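Local coordinates for protein putative short-chain dehydrogenase/reductase (Burkholderia xenovorans, PDB 5IZ4) that binds adenosine-5'-diphosphate in a Rossmann-type nucleotide site and is probably an NADPH-dependent oxidoreductase of the short-chain dehydrogenase/reductase family, possibly a 3-oxoacyl-[acyl-carrier-protein] reductase, at residues 16-21 and 86-91; 27-32 and 240-245; 52-57 and 68-73; 162-167 and 179-184; 202-207 and 264-269. All coordinates share one frame; numbering follows the deposited sequence.

Contact 1: 16-21 and 86-91. With ADP (adenosine-5'-diphosphate), chain B.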
# COMPACT_ATOMS: atom_id res chain seq x y z
N VAL A 16 20.78 -25.23 7.89
CA VAL A 16 21.20 -25.16 6.49
C VAL A 16 20.48 -24.02 5.78
O VAL A 16 19.25 -23.90 5.87
CB VAL A 16 20.92 -26.49 5.75
CG1 VAL A 16 21.14 -26.31 4.25
CG2 VAL A 16 21.80 -27.60 6.31
N CYS A 17 21.24 -23.21 5.04
CA CYS A 17 20.68 -22.19 4.17
C CYS A 17 21.02 -22.52 2.72
O CYS A 17 22.17 -22.82 2.40
CB CYS A 17 21.21 -20.80 4.51
SG CYS A 17 20.45 -19.51 3.50
N VAL A 18 20.00 -22.48 1.85
CA VAL A 18 20.17 -22.66 0.41
C VAL A 18 20.03 -21.30 -0.26
O VAL A 18 19.04 -20.58 -0.03
CB VAL A 18 19.13 -23.65 -0.15
CG1 VAL A 18 19.27 -23.80 -1.67
CG2 VAL A 18 19.24 -25.01 0.55
N ILE A 19 21.00 -20.93 -1.09
CA ILE A 19 21.03 -19.61 -1.72
C ILE A 19 21.13 -19.80 -3.23
O ILE A 19 22.15 -20.32 -3.72
CB ILE A 19 22.20 -18.75 -1.21
CG1 ILE A 19 22.20 -18.64 0.34
CG2 ILE A 19 22.18 -17.35 -1.82
CD1 ILE A 19 23.18 -19.61 1.03
N THR A 20 20.10 -19.39 -3.98
CA THR A 20 20.29 -19.32 -5.43
C THR A 20 20.87 -17.96 -5.79
O THR A 20 20.84 -17.02 -5.01
CB THR A 20 19.00 -19.55 -6.21
OG1 THR A 20 18.08 -18.47 -5.99
CG2 THR A 20 18.36 -20.89 -5.84
N GLY A 21 21.41 -17.86 -7.01
CA GLY A 21 22.09 -16.64 -7.38
C GLY A 21 23.29 -16.36 -6.50
O GLY A 21 23.63 -15.19 -6.27
N ASP A 86 17.75 -32.25 -3.95
CA ASP A 86 18.20 -33.61 -3.68
C ASP A 86 19.65 -33.63 -3.20
O ASP A 86 20.00 -34.41 -2.31
CB ASP A 86 18.06 -34.48 -4.92
CG ASP A 86 16.63 -34.90 -5.19
OD1 ASP A 86 15.79 -34.73 -4.28
OD2 ASP A 86 16.36 -35.41 -6.30
N MET A 87 20.50 -32.79 -3.80
CA MET A 87 21.90 -32.75 -3.39
C MET A 87 22.03 -32.25 -1.96
O MET A 87 22.81 -32.81 -1.17
CB MET A 87 22.71 -31.87 -4.35
CG MET A 87 24.20 -31.77 -4.04
SD MET A 87 25.12 -30.66 -5.13
CE MET A 87 24.59 -31.27 -6.73
N VAL A 88 21.27 -31.22 -1.60
CA VAL A 88 21.28 -30.69 -0.24
C VAL A 88 20.72 -31.71 0.73
O VAL A 88 21.27 -31.91 1.83
CB VAL A 88 20.49 -29.37 -0.20
CG1 VAL A 88 20.44 -28.81 1.24
CG2 VAL A 88 21.10 -28.37 -1.16
N ALA A 89 19.62 -32.38 0.36
CA ALA A 89 19.04 -33.39 1.22
C ALA A 89 20.02 -34.52 1.50
O ALA A 89 20.14 -34.98 2.64
CB ALA A 89 17.76 -33.96 0.59
N SER A 90 20.75 -34.97 0.47
CA SER A 90 21.69 -36.07 0.66
C SER A 90 22.82 -35.70 1.61
O SER A 90 23.29 -36.54 2.38
CB SER A 90 22.27 -36.51 -0.68
OG SER A 90 21.24 -36.77 -1.62
N ARG A 91 23.25 -34.44 1.58
CA ARG A 91 24.39 -34.02 2.38
C ARG A 91 23.99 -33.76 3.84
O ARG A 91 24.65 -34.26 4.76
CB ARG A 91 25.02 -32.78 1.76
CG ARG A 91 26.18 -32.19 2.53
CD ARG A 91 27.51 -32.88 2.23
NE ARG A 91 28.58 -32.22 2.97
CZ ARG A 91 29.22 -31.13 2.54
NH1 ARG A 91 30.17 -30.58 3.29
NH2 ARG A 91 28.92 -30.60 1.37
PB ADP B . 22.09 -8.88 -7.54
O1B ADP B . 20.90 -9.89 -7.79
O2B ADP B . 23.16 -9.31 -6.50
O3B ADP B . 21.73 -7.36 -7.53
PA ADP B . 23.54 -10.46 -9.70
O1A ADP B . 23.24 -10.52 -11.31
O2A ADP B . 25.05 -10.68 -9.41
O3A ADP B . 22.85 -9.13 -9.18
O5' ADP B . 22.67 -11.80 -9.27
C5' ADP B . 21.94 -12.59 -10.22
C4' ADP B . 22.49 -14.01 -10.05
O4' ADP B . 21.53 -15.00 -10.58
C3' ADP B . 23.82 -14.27 -10.81
O3' ADP B . 24.65 -15.15 -10.12
C2' ADP B . 23.27 -14.96 -12.09
O2' ADP B . 24.35 -15.72 -12.63
C1' ADP B . 22.20 -15.85 -11.49
N9 ADP B . 21.26 -16.35 -12.52
C8 ADP B . 20.82 -15.72 -13.69
N7 ADP B . 19.99 -16.49 -14.35
C5 ADP B . 19.89 -17.66 -13.61
C6 ADP B . 19.18 -18.83 -13.80
N6 ADP B . 18.39 -18.97 -14.90
N1 ADP B . 19.28 -19.81 -12.90
C2 ADP B . 20.07 -19.63 -11.83
N3 ADP B . 20.79 -18.55 -11.57
C4 ADP B . 20.68 -17.57 -12.48

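Contact 2: 27-32 and 240-245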
# COMPACT_ATOMS: atom_id res chain seq x y z
N GLY A 27 23.25 -12.59 -3.49
CA GLY A 27 23.34 -13.98 -3.10
C GLY A 27 24.69 -14.34 -2.51
O GLY A 27 24.78 -15.02 -1.49
N ALA A 28 25.77 -13.87 -3.15
CA ALA A 28 27.11 -14.11 -2.61
C ALA A 28 27.26 -13.52 -1.22
O ALA A 28 27.80 -14.16 -0.31
CB ALA A 28 28.16 -13.51 -3.54
N ALA A 29 26.80 -12.28 -1.04
CA ALA A 29 26.87 -11.65 0.28
C ALA A 29 26.02 -12.40 1.30
O ALA A 29 26.37 -12.45 2.49
CB ALA A 29 26.42 -10.20 0.18
N THR A 30 24.89 -12.97 0.86
CA THR A 30 24.01 -13.67 1.79
C THR A 30 24.60 -15.01 2.20
O THR A 30 24.52 -15.39 3.37
CB THR A 30 22.62 -13.84 1.16
OG1 THR A 30 22.07 -12.55 0.88
CG2 THR A 30 21.68 -14.58 2.12
N ALA A 31 25.19 -15.75 1.26
CA ALA A 31 25.89 -16.97 1.64
C ALA A 31 26.93 -16.67 2.71
O ALA A 31 27.04 -17.38 3.72
CB ALA A 31 26.54 -17.61 0.41
N LEU A 32 27.70 -15.59 2.53
CA LEU A 32 28.73 -15.25 3.49
C LEU A 32 28.14 -14.92 4.86
O LEU A 32 28.65 -15.37 5.89
CB LEU A 32 29.55 -14.07 2.97
CG LEU A 32 30.77 -13.68 3.82
CD1 LEU A 32 31.67 -14.88 4.07
CD2 LEU A 32 31.55 -12.54 3.17
N GLU A 240 24.35 -5.33 3.08
CA GLU A 240 23.18 -4.82 3.81
C GLU A 240 21.94 -5.64 3.50
O GLU A 240 21.07 -5.84 4.36
CB GLU A 240 22.90 -3.37 3.43
CG GLU A 240 24.02 -2.39 3.62
CD GLU A 240 23.78 -1.12 2.84
OE1 GLU A 240 22.60 -0.77 2.64
OE2 GLU A 240 24.76 -0.48 2.39
N ILE A 241 21.81 -6.09 2.25
CA ILE A 241 20.65 -6.89 1.89
C ILE A 241 20.77 -8.28 2.50
O ILE A 241 19.78 -8.88 2.93
CB ILE A 241 20.50 -6.96 0.35
CG1 ILE A 241 20.58 -5.55 -0.24
CG2 ILE A 241 19.17 -7.62 -0.02
CD1 ILE A 241 19.55 -4.56 0.33
N ALA A 242 22.01 -8.81 2.56
CA ALA A 242 22.27 -10.05 3.28
C ALA A 242 21.89 -9.94 4.75
O ALA A 242 21.31 -10.87 5.32
CB ALA A 242 23.75 -10.43 3.14
N GLU A 243 22.22 -8.81 5.39
CA GLU A 243 21.84 -8.62 6.79
C GLU A 243 20.33 -8.71 6.96
O GLU A 243 19.84 -9.30 7.93
CB GLU A 243 22.33 -7.27 7.34
CG GLU A 243 23.80 -7.17 7.69
CD GLU A 243 24.24 -8.08 8.84
OE1 GLU A 243 25.43 -8.44 8.86
OE2 GLU A 243 23.42 -8.41 9.73
N LEU A 244 19.58 -8.09 6.05
CA LEU A 244 18.13 -8.15 6.12
C LEU A 244 17.62 -9.57 5.91
O LEU A 244 16.71 -10.02 6.61
CB LEU A 244 17.55 -7.18 5.08
CG LEU A 244 16.05 -6.91 4.97
CD1 LEU A 244 15.45 -6.40 6.27
CD2 LEU A 244 15.82 -5.90 3.85
N ALA A 245 18.20 -10.32 4.97
CA ALA A 245 17.78 -11.70 4.78
C ALA A 245 18.07 -12.53 6.02
O ALA A 245 17.25 -13.37 6.42
CB ALA A 245 18.47 -12.31 3.56

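Contact 3: 52-57 and 68-73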
# COMPACT_ATOMS: atom_id res chain seq x y z
N ASP A 52 33.64 -19.82 -11.39
CA ASP A 52 34.82 -19.30 -10.70
C ASP A 52 34.42 -18.37 -9.57
O ASP A 52 34.98 -18.43 -8.47
CB ASP A 52 35.74 -18.59 -11.68
CG ASP A 52 36.64 -19.54 -12.43
OD1 ASP A 52 36.48 -20.77 -12.27
OD2 ASP A 52 37.50 -19.05 -13.20
N ALA A 53 33.45 -17.49 -9.83
CA ALA A 53 32.96 -16.61 -8.77
C ALA A 53 32.35 -17.42 -7.63
O ALA A 53 32.60 -17.12 -6.45
CB ALA A 53 31.93 -15.63 -9.34
N ALA A 54 31.57 -18.45 -7.96
CA ALA A 54 30.96 -19.29 -6.93
C ALA A 54 32.03 -19.96 -6.07
O ALA A 54 31.86 -20.09 -4.85
CB ALA A 54 30.08 -20.36 -7.59
N SER A 55 33.13 -20.40 -6.69
CA SER A 55 34.19 -21.06 -5.94
C SER A 55 34.87 -20.11 -4.97
O SER A 55 35.27 -20.51 -3.88
CB SER A 55 35.21 -21.67 -6.90
OG SER A 55 34.58 -22.62 -7.74
N THR A 56 35.00 -18.84 -5.37
CA THR A 56 35.53 -17.83 -4.45
C THR A 56 34.57 -17.60 -3.29
O THR A 56 35.00 -17.49 -2.14
CB THR A 56 35.79 -16.53 -5.21
OG1 THR A 56 36.74 -16.78 -6.26
CG2 THR A 56 36.36 -15.46 -4.27
N VAL A 57 33.27 -17.51 -3.58
CA VAL A 57 32.27 -17.39 -2.52
C VAL A 57 32.39 -18.57 -1.56
O VAL A 57 32.37 -18.39 -0.33
CB VAL A 57 30.85 -17.29 -3.12
CG1 VAL A 57 29.78 -17.35 -2.00
CG2 VAL A 57 30.71 -16.01 -3.93
N THR A 68 30.09 -26.28 3.48
CA THR A 68 29.63 -25.75 2.20
C THR A 68 29.36 -26.89 1.23
O THR A 68 29.89 -28.00 1.37
CB THR A 68 30.65 -24.81 1.55
OG1 THR A 68 31.88 -25.51 1.34
CG2 THR A 68 30.90 -23.59 2.42
N LEU A 69 28.54 -26.58 0.23
CA LEU A 69 28.49 -27.36 -1.00
C LEU A 69 28.07 -26.40 -2.11
O LEU A 69 27.37 -25.43 -1.85
CB LEU A 69 27.54 -28.56 -0.91
CG LEU A 69 26.01 -28.46 -0.90
CD1 LEU A 69 25.43 -28.18 -2.28
CD2 LEU A 69 25.45 -29.77 -0.37
N ILE A 70 28.52 -26.66 -3.33
CA ILE A 70 28.11 -25.87 -4.48
C ILE A 70 27.22 -26.74 -5.34
O ILE A 70 27.56 -27.89 -5.64
CB ILE A 70 29.32 -25.37 -5.30
CG1 ILE A 70 30.22 -24.47 -4.46
CG2 ILE A 70 28.84 -24.63 -6.54
CD1 ILE A 70 31.40 -23.92 -5.24
N PHE A 71 26.08 -26.19 -5.76
CA PHE A 71 25.26 -26.88 -6.75
C PHE A 71 25.06 -25.98 -7.97
O PHE A 71 25.00 -24.75 -7.85
CB PHE A 71 23.90 -27.31 -6.16
CG PHE A 71 23.01 -26.17 -5.73
CD1 PHE A 71 22.13 -25.58 -6.63
CD2 PHE A 71 23.02 -25.72 -4.42
CE1 PHE A 71 21.29 -24.55 -6.23
CE2 PHE A 71 22.18 -24.69 -4.01
CZ PHE A 71 21.31 -24.10 -4.92
N ASP A 72 24.99 -26.61 -9.14
CA ASP A 72 24.57 -25.91 -10.34
C ASP A 72 23.06 -26.04 -10.49
O ASP A 72 22.50 -27.12 -10.24
CB ASP A 72 25.24 -26.47 -11.60
CG ASP A 72 26.72 -26.19 -11.66
OD1 ASP A 72 27.27 -25.52 -10.77
OD2 ASP A 72 27.35 -26.66 -12.64
N ALA A 73 22.40 -24.96 -10.89
CA ALA A 73 20.99 -25.03 -11.25
C ALA A 73 20.59 -23.82 -12.08
O ALA A 73 20.88 -22.68 -11.70
CB ALA A 73 20.10 -25.12 -10.00

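Contact 4: 162-167 and 179-184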
# COMPACT_ATOMS: atom_id res chain seq x y z
N ALA A 162 11.71 -1.89 -8.14
CA ALA A 162 11.01 -1.85 -9.42
C ALA A 162 9.64 -2.53 -9.34
O ALA A 162 8.71 -2.11 -10.04
CB ALA A 162 11.86 -2.51 -10.51
N GLY A 163 9.51 -3.59 -8.55
CA GLY A 163 8.23 -4.26 -8.43
C GLY A 163 7.20 -3.41 -7.72
O GLY A 163 6.00 -3.54 -7.96
N LEU A 164 7.66 -2.51 -6.84
CA LEU A 164 6.76 -1.66 -6.08
C LEU A 164 6.24 -0.49 -6.90
O LEU A 164 5.04 -0.19 -6.85
CB LEU A 164 7.49 -1.14 -4.83
CG LEU A 164 7.84 -2.22 -3.81
CD1 LEU A 164 8.65 -1.60 -2.66
CD2 LEU A 164 6.56 -2.87 -3.30
N ASN A 165 7.10 0.18 -7.67
CA ASN A 165 6.70 1.43 -8.31
C ASN A 165 6.86 1.43 -9.83
O ASN A 165 6.66 2.48 -10.45
CB ASN A 165 7.45 2.62 -7.71
CG ASN A 165 8.96 2.59 -7.97
OD1 ASN A 165 9.47 1.71 -8.69
ND2 ASN A 165 9.68 3.56 -7.40
N GLY A 166 7.22 0.31 -10.45
CA GLY A 166 7.26 0.23 -11.91
C GLY A 166 8.44 0.91 -12.57
O GLY A 166 8.37 1.26 -13.75
N THR A 167 9.53 1.11 -11.83
CA THR A 167 10.75 1.67 -12.41
C THR A 167 11.71 0.53 -12.74
O THR A 167 11.28 -0.58 -13.04
CB THR A 167 11.39 2.66 -11.44
OG1 THR A 167 11.75 1.98 -10.23
CG2 THR A 167 10.41 3.80 -11.13
N ALA A 179 5.08 -9.49 -9.87
CA ALA A 179 4.59 -10.86 -9.70
C ALA A 179 5.25 -11.53 -8.50
O ALA A 179 4.60 -12.28 -7.77
CB ALA A 179 4.85 -11.66 -10.98
N VAL A 180 6.55 -11.30 -8.30
CA VAL A 180 7.24 -11.88 -7.14
C VAL A 180 6.58 -11.39 -5.85
O VAL A 180 6.36 -12.16 -4.91
CB VAL A 180 8.74 -11.55 -7.17
CG1 VAL A 180 9.39 -11.92 -5.83
CG2 VAL A 180 9.44 -12.31 -8.31
N ASN A 181 6.26 -10.09 -5.79
CA ASN A 181 5.62 -9.55 -4.60
C ASN A 181 4.30 -10.25 -4.30
O ASN A 181 4.04 -10.65 -3.17
CB ASN A 181 5.43 -8.04 -4.77
CG ASN A 181 6.75 -7.29 -4.85
OD1 ASN A 181 7.79 -7.85 -4.54
ND2 ASN A 181 6.69 -6.02 -5.24
N THR A 182 3.45 -10.41 -5.32
CA THR A 182 2.17 -11.09 -5.11
C THR A 182 2.37 -12.56 -4.81
O THR A 182 1.66 -13.13 -3.96
CB THR A 182 1.29 -10.93 -6.35
OG1 THR A 182 1.08 -9.53 -6.61
CG2 THR A 182 -0.05 -11.62 -6.16
N LEU A 183 3.29 -13.22 -5.52
CA LEU A 183 3.56 -14.63 -5.27
C LEU A 183 3.99 -14.84 -3.82
O LEU A 183 3.60 -15.83 -3.19
CB LEU A 183 4.65 -15.13 -6.22
CG LEU A 183 4.89 -16.64 -6.23
CD1 LEU A 183 4.22 -17.27 -7.45
CD2 LEU A 183 6.39 -16.92 -6.26
N THR A 184 4.78 -13.92 -3.29
CA THR A 184 5.19 -13.98 -1.90
C THR A 184 3.98 -14.03 -0.96
O THR A 184 3.98 -14.77 0.02
CB THR A 184 6.08 -12.78 -1.60
OG1 THR A 184 7.27 -12.87 -2.40
CG2 THR A 184 6.46 -12.72 -0.13
O HOH W 1 4.03 -5.14 -5.66

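Contact 5: 202-207 and 264-269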
# COMPACT_ATOMS: atom_id res chain seq x y z
N PRO A 202 15.21 -4.11 -2.67
CA PRO A 202 16.34 -3.18 -2.68
C PRO A 202 16.14 -2.10 -3.73
O PRO A 202 15.49 -2.31 -4.76
CB PRO A 202 17.55 -4.06 -3.04
CG PRO A 202 17.06 -5.47 -3.04
CD PRO A 202 15.57 -5.43 -3.21
N GLY A 203 16.72 -0.94 -3.46
CA GLY A 203 16.86 0.09 -4.47
C GLY A 203 18.19 -0.04 -5.18
O GLY A 203 18.49 -1.10 -5.73
N MET A 204 19.00 1.02 -5.16
CA MET A 204 20.29 1.00 -5.84
C MET A 204 21.29 0.17 -5.05
O MET A 204 21.46 0.38 -3.85
CB MET A 204 20.81 2.43 -6.03
CG MET A 204 19.90 3.33 -6.85
SD MET A 204 19.60 2.64 -8.48
CE MET A 204 17.86 2.19 -8.35
N VAL A 205 21.95 -0.77 -5.73
CA VAL A 205 22.94 -1.63 -5.09
C VAL A 205 24.21 -1.61 -5.93
O VAL A 205 24.17 -1.87 -7.14
CB VAL A 205 22.42 -3.08 -4.91
CG1 VAL A 205 23.50 -3.94 -4.27
CG2 VAL A 205 21.16 -3.09 -4.06
N ASP A 206 25.33 -1.31 -5.29
CA ASP A 206 26.62 -1.28 -5.99
C ASP A 206 27.38 -2.57 -5.71
O ASP A 206 27.83 -2.80 -4.59
CB ASP A 206 27.43 -0.06 -5.56
CG ASP A 206 28.75 0.05 -6.29
OD1 ASP A 206 28.89 -0.58 -7.37
OD2 ASP A 206 29.64 0.76 -5.79
N ASP A 207 27.53 -3.40 -6.75
CA ASP A 207 28.22 -4.68 -6.62
C ASP A 207 29.74 -4.55 -6.69
O ASP A 207 30.44 -5.56 -6.59
CB ASP A 207 27.73 -5.65 -7.70
CG ASP A 207 26.25 -5.94 -7.60
OD1 ASP A 207 25.85 -6.71 -6.70
OD2 ASP A 207 25.47 -5.40 -8.41
N ASN A 264 17.10 3.40 0.45
CA ASN A 264 17.78 4.66 0.74
C ASN A 264 16.86 5.87 0.60
O ASN A 264 17.30 6.98 0.31
CB ASN A 264 19.03 4.80 -0.15
CG ASN A 264 20.04 3.73 0.17
OD1 ASN A 264 20.55 3.68 1.29
ND2 ASN A 264 20.30 2.83 -0.78
N GLY A 265 15.56 5.66 0.82
CA GLY A 265 14.60 6.74 0.82
C GLY A 265 13.98 7.07 -0.53
O GLY A 265 13.19 8.01 -0.61
N LEU A 266 14.32 6.34 -1.60
CA LEU A 266 13.82 6.72 -2.91
C LEU A 266 12.29 6.79 -2.96
O LEU A 266 11.73 7.62 -3.70
CB LEU A 266 14.33 5.75 -3.98
CG LEU A 266 15.80 5.95 -4.40
CD1 LEU A 266 16.26 4.80 -5.29
CD2 LEU A 266 15.99 7.29 -5.11
N LEU A 267 11.60 5.95 -2.18
CA LEU A 267 10.14 5.99 -2.17
C LEU A 267 9.60 7.30 -1.62
O LEU A 267 8.45 7.65 -1.90
CB LEU A 267 9.57 4.82 -1.36
CG LEU A 267 9.69 3.43 -2.00
CD1 LEU A 267 9.46 2.36 -0.93
CD2 LEU A 267 8.68 3.29 -3.14
N LEU A 268 10.41 8.04 -0.85
CA LEU A 268 9.98 9.34 -0.34
C LEU A 268 10.03 10.43 -1.40
O LEU A 268 9.48 11.52 -1.17
CB LEU A 268 10.85 9.75 0.85
CG LEU A 268 10.79 8.80 2.04
CD1 LEU A 268 11.95 9.10 2.98
CD2 LEU A 268 9.48 8.95 2.77
N GLY A 269 10.67 10.18 -2.53
CA GLY A 269 10.76 11.17 -3.60
C GLY A 269 12.18 11.62 -3.84
O GLY A 269 13.01 11.59 -2.93
O HOH W 2 18.67 3.23 -3.33

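Contact 1: 16-21 and 86-91
Val16 and Val18 of strand 16-20 meet Val88 of helix 78-92 in a small, wholly apolar strand-helix contact, buried where the helix lies against one face of the parallel sheet. The three valines make the whole contact, and on the helix side a single methyl does the touching. Val88 CG1 lies 4.0 Å from Val16 CG1 and also 4.0 Å from Val18 CG2, bridging two residues that stand on the same face of the strand. The strand valines offer different branches to it. In Val16 the methyl used is the one anti to the backbone N (chi1 170°), whereas Val18 has almost the same torsion but presents the other methyl, CG2, which sits beside its backbone N. The two branches thus converge on Val88 from alternate residues of the strand. The side chains of Val16 and Val88 lie alongside each other, pointing opposite ways, and those of Val18 and Val88 cross at a slant. At these separations the methyls are in ordinary van der Waals contact, and the surface covered is modest, 97 Å² over both sides. Phe71 of strand 68-72 and Met135 of helix 118-146 pack on Val18, and Ile95 packs on Val88, so the layer continues beyond the three valines. At the far end of the strand the chain turns at Gly21, whose CA is 3.6 Å from ADP O4'; its positive phi of 61° suits glycine. A hydrophobic first strand that runs directly into a glycine-rich turn beneath the nucleotide is the hallmark of the Rossmann fold.

Contact 2: 27-32 and 240-245
Ala242 of helix 238-250 presses its methyl into helix 25-36 beside Ala29 and Thr30, and small side chains on both sides let the helices come close. The short segments cross at -53° with their axes 8.1 Å apart, and the CA atoms of Thr30 and Ala242 are only 4.3 Å from each other. The apolar part of the contact centres on Ala242 CB. It touches Ala29 CB at 4.0 Å and lies over the backbone of the facing helix, 3.5 Å from Thr30 CA. One turn further on, Ala245 CB meets Thr30 CG2 at 4.2 Å; this methyl is brought there by a chi1 of -60°, which sets CG2 anti to the backbone N.

Polar atoms take part, but by packing. The Ala29 carbonyl oxygen faces the Ala242 methyl at 3.4 Å, and Thr30 OG1 is 3.5 Å from Ala242 CA. The hydroxyl has its hydrogen-bonding partner within its own helix, the carbonyl oxygen of Ile26, a residue of the ADP site. Among charged groups, Glu243 forms a salt bridge with Arg33, which also tethers the two helices. On another side of helix 238-250, Leu244 packs on Phe247 of a second subunit, so the helix lies between helix 25-36 and the subunit interface.

Because the Thr30 hydroxyl is engaged along its own helix, the centre of the contact relies on shape, with the Glu243-Arg33 salt bridge beside it: alanine methyls and one threonine fit the helix that follows the glycine-rich turn closely against the helix near the chain's end.

Contact 3: 52-57 and 68-73
Helix 51-63 lies over the strand 68-72, the two nearest at Ala54 and Ile70, whose CA atoms are 7.6 Å apart. The contact between the segments is carried by one side chain of the strand, Ile70, which rises from the sheet toward the helix. Its extended chain (chi2 -179°) pushes CD1 against the turn formed by Ala54 and Ser55. There CD1 lies 3.9 Å from the carbonyl oxygen of Ala54 and 4.1 Å from Ser55 CA, so the methyl rests largely on helix backbone. Two side chains flank it: Ala54 CB is 4.5 Å and Ser55 OG 4.2 Å from Ile70 CD1. That hydroxyl is hydrogen-bonded to the carbonyl oxygen of Arg51, one turn back in the helix, and meets Ile70 by packing alone. The surface covered is small, 98 Å² in total, and Ile70 keeps some exposure, as fits a strand at the margin of the sheet within the chain. Glu58 of the same helix also packs on Ile70.

Charged and polar groups secure the two ends of the strand to the helix and its neighbours. Asp72 forms a salt bridge with Arg51 and accepts from Asn45 of strand 40-45, while Thr68 OG1 is hydrogen-bonded to Glu58. Phe71 points to the other face of the sheet, where it packs on Ala84 and Met87 of helix 78-92. Just past the strand, Ala73 touches ADP. Strand 40-45, helix 51-63 and strand 68-72 together make a beta-alpha-beta unit of the Rossmann fold, with the nucleotide at the ends of its strands.

Contact 4: 162-167 and 179-184
A side-chain amide, Asn181 ND2, is packed against the backbone of a short helix and reaches it in part through water. ND2 lies 3.6 Å from Gly163 C, packing on the backbone at a residue where glycine brings no side chain into the way of this close approach. Water 1 accepts from ND2 at 2.8 Å and makes a weak, long bond of 3.4 Å to Gly163 O. The other end of the amide, OD1, is hydrogen-bonded to Ser159 OG, so both polar atoms of Asn181 have partners.

Leu164 CD2 packs beside the amide, 3.7 Å from Asn181 ND2, and the leucine runs roughly perpendicular to the asparagine side chain. Leu164 also packs on Val259 and Ala261 of strand 259-262.

In the fold, this joins the short helix 161-165, just after strand 153-158, to the long helix 171-191 of the Rossmann-type domain. The short helix runs to Asn165, and Gly166, with positive phi, is the first residue beyond it. An Asx turn spans this exit, from Asn165 to Thr167: Asn165 OD1 accepts from Thr167 N at 3.2 Å and from Thr167 OG1 at 2.8 Å, both arriving on the same face of the amide plane. A third subunit packs here too, its Thr182 OG1 hydrogen-bonded to Gly163 O and its Arg189 to Asn165 O.

Contact 5: 202-207 and 264-269
Met204 meets Leu266 and Asn264 where the loop after strand 195-202 passes the chain's C-terminal end, at the edge of the Rossmann-type sheet. The direct contacts are few and loose. Met204 CG lies 4.2 Å from Leu266 CD1, the one apolar pairing of side chains. The Leu266 side chain is extended (chi2 171°), which carries this methyl out to the loop. Asn264 ND2 stands 4.1 Å from Met204 O, too far for a direct bond. A water makes the polar link in its place: water 2 accepts from Met204 N at 2.9 Å and from Asn264 ND2 at 3.1 Å, joining a backbone N-H of one segment to a side-chain amide of the other.

The next shell fixes the amide. Asn264 OD1 is hydrogen-bonded to Arg234, and ND2 also binds Ser236 OG, so both ends of the group are engaged and its rotation is probably settled. Ser236 additionally pairs through its backbone with Met204 and Asp206, tying the loop to the same region. Met226 of helix 222-229 packs on Met204, and Leu161 of helix 161-165 on Leu266.

Further out, Glu263 accepts from Gly265 N and Leu267 N through its two carboxylate oxygens. A second subunit takes part as well, its Arg189 hydrogen-bonded to Leu268 O, and Asp207 at the other end of the loop touches ADP. At the 3-10 turn 266-268, Leu268 N is hydrogen-bonded to Gly265 O at 2.8 Å.

Overall arrangement
Contacts 1 and 2 are buried and contacts 3, 4 and 5 only partly so. Contacts 1 and 3 belong to the same half of the sheet and meet directly, Arg91 NH2 lying 2.8 Å from Thr68 O in a probable hydrogen bond. Contact 2 touches both, through Ile19 against Gly27 and Ala28 against Val57, and reaches contact 5 by Ile241 on Pro202. Contact 4 touches none of the others, though its nearest atoms come within about 4 Å of contact 5. Chemistry follows place: methyls dominate the first three, whereas water links the segments in 5 and, more weakly, in 4. Other subunits reach contacts 2, 4 and 5 but not 1 and 3.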